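Ferredoxin component of dioxygenase (Sphingobium yanoikuyae, PDB 2I7F) carries a Rieske-type [2Fe-2S] cluster and probably passes electrons to the terminal oxygenase of the biphenyl 2,3-dioxygenase system. Local coordinates at residues A[3-15]-A[92-104]. Sequence-based numbering, arbitrary orientation.
Sequences NKLRLCQVASVKD and VTIEDGWVCIDQP. With SO4 (sulfate ion), chain C.
R6 and Q9 meet W98 from opposite faces of its indole, and in all three CG is anti to the carbonyl carbon (chi1 -69° in W98). R6 CD lies over the five-membered ring, 3.9 Å from its centroid. Q9 CG covers the six-membered ring in a second CH-pi contact. The R6 guanidinium lies farther out and adds at most a weak cation-pi attraction. An alanine in place of W98 would probably leave R6 CD and Q9 CG without the surface they lie on. Q9 also binds a sulfate, probably from the crystallisation liquor: its backbone N donates to O2 at 2.7 Å, and S12 OG bonds the same oxygen.

At the other end of the strand pair, K4 bends at chi2 and again at chi4 (-62°), which brings NZ to D102 OD1 in a 2.7 Å salt bridge. Between these ends the backbones pair antiparallel, with L5 N bonded to I101 O. L7 N bonds V99 O while V99 N bonds C8 O, a classic beta bulge with L7 and C8 opposite V99. L7 CD1 packs on I101 CG2. Away from the cluster site, strand 4-9 is an outermost strand of the chain's six-stranded antiparallel sheet, paired with 98-102, while L7 and V99 reach V40 of strand 37-42.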
loop_
_atom_site.group_PDB
_atom_site.type_symbol
_atom_site.label_atom_id
_atom_site.label_comp_id
_atom_site.label_asym_id
_atom_site.label_seq_id
_atom_site.Cartn_x
_atom_site.Cartn_y
_atom_site.Cartn_z
ATOM N N ASN A 3 -11.112 13.759 -10.751
ATOM C CA ASN A 3 -9.728 14.202 -10.438
ATOM C C ASN A 3 -9.227 13.384 -9.250
ATOM O O ASN A 3 -8.942 12.208 -9.448
ATOM C CB ASN A 3 -9.670 15.720 -10.206
ATOM C CG ASN A 3 -8.233 16.299 -10.293
ATOM O OD1 ASN A 3 -8.034 17.535 -10.166
ATOM N ND2 ASN A 3 -7.238 15.422 -10.529
ATOM N N LYS A 4 -9.159 13.944 -8.034
ATOM C CA LYS A 4 -8.457 13.295 -6.922
ATOM C C LYS A 4 -9.333 12.826 -5.765
ATOM O O LYS A 4 -10.375 13.415 -5.467
ATOM C CB LYS A 4 -7.349 14.201 -6.387
ATOM C CG LYS A 4 -6.447 14.689 -7.518
ATOM C CD LYS A 4 -5.029 14.844 -7.125
ATOM C CE LYS A 4 -4.189 15.311 -8.299
ATOM N NZ LYS A 4 -4.147 14.388 -9.444
ATOM N N LEU A 5 -8.884 11.739 -5.144
ATOM C CA LEU A 5 -9.534 11.126 -3.993
ATOM C C LEU A 5 -8.610 11.264 -2.815
ATOM O O LEU A 5 -7.477 10.848 -2.916
ATOM C CB LEU A 5 -9.756 9.623 -4.223
ATOM C CG LEU A 5 -10.735 9.191 -5.304
ATOM C CD1 LEU A 5 -10.817 7.654 -5.433
ATOM C CD2 LEU A 5 -12.063 9.828 -4.964
ATOM N N ARG A 6 -9.076 11.852 -1.713
ATOM C CA ARG A 6 -8.305 11.859 -0.464
ATOM C C ARG A 6 -8.362 10.497 0.254
ATOM O O ARG A 6 -9.444 9.953 0.460
ATOM C CB ARG A 6 -8.814 12.954 0.465
ATOM C CG ARG A 6 -8.511 14.311 -0.069
ATOM C CD ARG A 6 -9.042 15.432 0.778
ATOM N NE ARG A 6 -10.476 15.363 0.803
ATOM C CZ ARG A 6 -11.268 16.251 1.383
ATOM N NH1 ARG A 6 -10.763 17.302 2.015
ATOM N NH2 ARG A 6 -12.579 16.085 1.295
ATOM N N LEU A 7 -7.206 9.966 0.650
ATOM C CA LEU A 7 -7.137 8.678 1.360
ATOM C C LEU A 7 -6.998 8.837 2.872
ATOM O O LEU A 7 -7.749 8.226 3.630
ATOM C CB LEU A 7 -6.026 7.760 0.787
ATOM C CG LEU A 7 -6.114 7.552 -0.720
ATOM C CD1 LEU A 7 -4.976 6.619 -1.245
ATOM C CD2 LEU A 7 -7.503 7.026 -1.119
ATOM N N CYS A 8 -6.089 9.711 3.299
ATOM C CA CYS A 8 -5.746 9.861 4.702
ATOM C C CYS A 8 -4.760 10.988 4.791
ATOM O O CYS A 8 -4.170 11.376 3.786
ATOM C CB CYS A 8 -5.148 8.556 5.289
ATOM S SG CYS A 8 -3.519 7.992 4.676
ATOM N N GLN A 9 -4.574 11.529 5.990
ATOM C CA GLN A 9 -3.608 12.591 6.179
ATOM C C GLN A 9 -2.197 12.004 6.118
ATOM O O GLN A 9 -1.952 10.911 6.602
ATOM C CB GLN A 9 -3.834 13.269 7.515
ATOM C CG GLN A 9 -5.069 14.116 7.526
ATOM C CD GLN A 9 -5.430 14.475 8.931
ATOM O OE1 GLN A 9 -5.077 15.555 9.407
ATOM N NE2 GLN A 9 -6.056 13.554 9.638
ATOM N N VAL A 10 -1.290 12.735 5.488
ATOM C CA VAL A 10 0.128 12.357 5.424
ATOM C C VAL A 10 0.689 12.094 6.846
ATOM O O VAL A 10 1.442 11.143 7.086
ATOM C CB VAL A 10 0.986 13.489 4.748
ATOM C CG1 VAL A 10 2.490 13.127 4.739
ATOM C CG2 VAL A 10 0.576 13.757 3.314
ATOM N N ALA A 11 0.346 12.986 7.774
ATOM C CA ALA A 11 0.758 12.838 9.203
ATOM C C ALA A 11 0.409 11.479 9.848
ATOM O O ALA A 11 1.039 11.096 10.821
ATOM C CB ALA A 11 0.144 13.929 10.025
ATOM N N SER A 12 -0.639 10.813 9.357
ATOM C CA SER A 12 -1.092 9.513 9.880
ATOM C C SER A 12 -0.224 8.332 9.478
ATOM O O SER A 12 -0.376 7.213 10.033
ATOM C CB SER A 12 -2.483 9.188 9.346
ATOM O OG SER A 12 -3.431 10.005 9.962
ATOM N N VAL A 13 0.634 8.521 8.477
ATOM C CA VAL A 13 1.395 7.414 7.916
ATOM C C VAL A 13 2.848 7.466 8.372
ATOM O O VAL A 13 3.643 8.204 7.810
ATOM C CB VAL A 13 1.341 7.392 6.374
ATOM C CG1 VAL A 13 1.828 6.015 5.860
ATOM C CG2 VAL A 13 -0.073 7.752 5.876
ATOM N N LYS A 14 3.181 6.649 9.374
ATOM C CA LYS A 14 4.551 6.486 9.875
ATOM C C LYS A 14 5.309 5.382 9.128
ATOM O O LYS A 14 4.720 4.355 8.762
ATOM C CB LYS A 14 4.526 6.144 11.375
ATOM C CG LYS A 14 4.132 7.296 12.291
ATOM C CD LYS A 14 2.670 7.269 12.762
ATOM C CE LYS A 14 2.374 6.139 13.776
ATOM N NZ LYS A 14 1.593 4.977 13.169
ATOM N N ASP A 15 6.614 5.602 8.908
ATOM C CA ASP A 15 7.516 4.592 8.306
ATOM C C ASP A 15 7.448 3.388 9.191
ATOM O O ASP A 15 7.647 3.504 10.389
ATOM C CB ASP A 15 8.993 5.078 8.235
ATOM C CG ASP A 15 9.894 4.202 7.300
ATOM O OD1 ASP A 15 9.652 2.995 7.068
ATOM O OD2 ASP A 15 10.874 4.740 6.776
ATOM N N VAL A 92 0.663 8.872 -6.528
ATOM C CA VAL A 92 0.293 9.617 -5.339
ATOM C C VAL A 92 0.613 11.127 -5.555
ATOM O O VAL A 92 1.650 11.512 -6.123
ATOM C CB VAL A 92 0.969 9.015 -4.053
ATOM C CG1 VAL A 92 0.492 9.681 -2.788
ATOM C CG2 VAL A 92 0.712 7.501 -3.971
ATOM N N THR A 93 -0.347 11.951 -5.160
ATOM C CA THR A 93 -0.178 13.383 -4.992
ATOM C C THR A 93 -0.500 13.718 -3.517
ATOM O O THR A 93 -1.360 13.106 -2.946
ATOM C CB THR A 93 -1.113 14.122 -5.953
ATOM O OG1 THR A 93 -0.917 13.604 -7.287
ATOM C CG2 THR A 93 -0.855 15.649 -5.978
ATOM N N ILE A 94 0.173 14.705 -2.933
ATOM C CA ILE A 94 -0.209 15.297 -1.629
ATOM C C ILE A 94 -0.895 16.622 -1.887
ATOM O O ILE A 94 -0.344 17.520 -2.565
ATOM C CB ILE A 94 1.022 15.541 -0.708
ATOM C CG1 ILE A 94 1.592 14.171 -0.280
ATOM C CG2 ILE A 94 0.653 16.388 0.508
ATOM C CD1 ILE A 94 2.987 14.270 0.359
ATOM N N GLU A 95 -2.124 16.707 -1.389
ATOM C CA GLU A 95 -2.973 17.855 -1.576
ATOM C C GLU A 95 -3.346 18.323 -0.205
ATOM O O GLU A 95 -4.102 17.656 0.456
ATOM C CB GLU A 95 -4.236 17.487 -2.358
ATOM C CG GLU A 95 -3.992 16.965 -3.785
ATOM C CD GLU A 95 -3.536 18.024 -4.746
ATOM O OE1 GLU A 95 -3.406 19.211 -4.360
ATOM O OE2 GLU A 95 -3.314 17.684 -5.928
ATOM N N ASP A 96 -2.767 19.433 0.226
ATOM C CA ASP A 96 -3.136 20.099 1.446
ATOM C C ASP A 96 -3.047 19.180 2.644
ATOM O O ASP A 96 -3.979 19.105 3.454
ATOM C CB ASP A 96 -4.558 20.689 1.349
ATOM C CG ASP A 96 -4.800 21.773 2.369
ATOM O OD1 ASP A 96 -3.902 22.611 2.572
ATOM O OD2 ASP A 96 -5.912 21.816 2.940
ATOM N N GLY A 97 -1.922 18.494 2.751
ATOM C CA GLY A 97 -1.705 17.525 3.831
ATOM C C GLY A 97 -2.361 16.187 3.695
ATOM O O GLY A 97 -2.212 15.366 4.589
ATOM N N TRP A 98 -3.127 15.960 2.629
ATOM C CA TRP A 98 -3.726 14.641 2.353
ATOM C C TRP A 98 -2.979 13.790 1.323
ATOM O O TRP A 98 -2.558 14.275 0.283
ATOM C CB TRP A 98 -5.207 14.787 1.912
ATOM C CG TRP A 98 -6.065 15.229 3.018
ATOM C CD1 TRP A 98 -6.219 16.518 3.458
ATOM C CD2 TRP A 98 -6.874 14.406 3.886
ATOM N NE1 TRP A 98 -7.066 16.540 4.541
ATOM C CE2 TRP A 98 -7.482 15.266 4.826
ATOM C CE3 TRP A 98 -7.175 13.042 3.930
ATOM C CZ2 TRP A 98 -8.375 14.800 5.808
ATOM C CZ3 TRP A 98 -8.033 12.584 4.911
ATOM C CH2 TRP A 98 -8.609 13.452 5.845
ATOM N N VAL A 99 -2.859 12.505 1.617
ATOM C CA VAL A 99 -2.472 11.491 0.640
ATOM C C VAL A 99 -3.618 11.277 -0.342
ATOM O O VAL A 99 -4.713 10.865 0.059
ATOM C CB VAL A 99 -2.110 10.121 1.275
ATOM C CG1 VAL A 99 -1.708 9.167 0.196
ATOM C CG2 VAL A 99 -0.946 10.272 2.262
ATOM N N CYS A 100 -3.375 11.596 -1.625
ATOM C CA CYS A 100 -4.367 11.397 -2.660
ATOM C C CYS A 100 -3.876 10.531 -3.796
ATOM O O CYS A 100 -2.681 10.457 -4.077
ATOM C CB CYS A 100 -4.842 12.738 -3.258
ATOM S SG CYS A 100 -5.454 13.968 -2.149
ATOM N N ILE A 101 -4.852 9.920 -4.470
ATOM C CA ILE A 101 -4.678 9.211 -5.735
ATOM C C ILE A 101 -5.755 9.725 -6.712
ATOM O O ILE A 101 -6.700 10.379 -6.314
ATOM C CB ILE A 101 -4.725 7.662 -5.590
ATOM C CG1 ILE A 101 -6.088 7.155 -5.064
ATOM C CG2 ILE A 101 -3.524 7.184 -4.735
ATOM C CD1 ILE A 101 -6.382 5.655 -5.355
ATOM N N ASP A 102 -5.578 9.443 -7.984
ATOM C CA ASP A 102 -6.517 9.879 -8.991
ATOM C C ASP A 102 -7.718 8.980 -8.899
ATOM O O ASP A 102 -7.580 7.805 -8.592
ATOM C CB ASP A 102 -5.904 9.784 -10.401
ATOM C CG ASP A 102 -4.725 10.761 -10.621
ATOM O OD1 ASP A 102 -4.552 11.740 -9.864
ATOM O OD2 ASP A 102 -3.950 10.544 -11.591
ATOM N N GLN A 103 -8.898 9.532 -9.136
ATOM C CA GLN A 103 -10.094 8.708 -9.363
ATOM C C GLN A 103 -9.832 7.908 -10.667
ATOM O O GLN A 103 -9.507 8.502 -11.692
ATOM C CB GLN A 103 -11.314 9.616 -9.506
ATOM C CG GLN A 103 -12.468 9.360 -8.518
ATOM C CD GLN A 103 -13.390 10.588 -8.371
ATOM O OE1 GLN A 103 -12.943 11.723 -8.107
ATOM N NE2 GLN A 103 -14.667 10.365 -8.562
ATOM N N PRO A 104 -9.887 6.571 -10.631
ATOM C CA PRO A 104 -9.495 5.843 -11.848
ATOM C C PRO A 104 -10.709 5.352 -12.637
ATOM O O PRO A 104 -11.630 6.128 -12.893
ATOM C CB PRO A 104 -8.699 4.648 -11.291
ATOM C CG PRO A 104 -9.311 4.413 -9.852
ATOM C CD PRO A 104 -10.246 5.628 -9.556
HETATM S S SO4 C . -6.970 10.247 8.562
HETATM O O1 SO4 C . -7.820 9.926 7.408
HETATM O O2 SO4 C . -5.560 10.414 8.222
HETATM O O3 SO4 C . -7.461 11.488 9.183
HETATM O O4 SO4 C . -7.064 9.137 9.529
#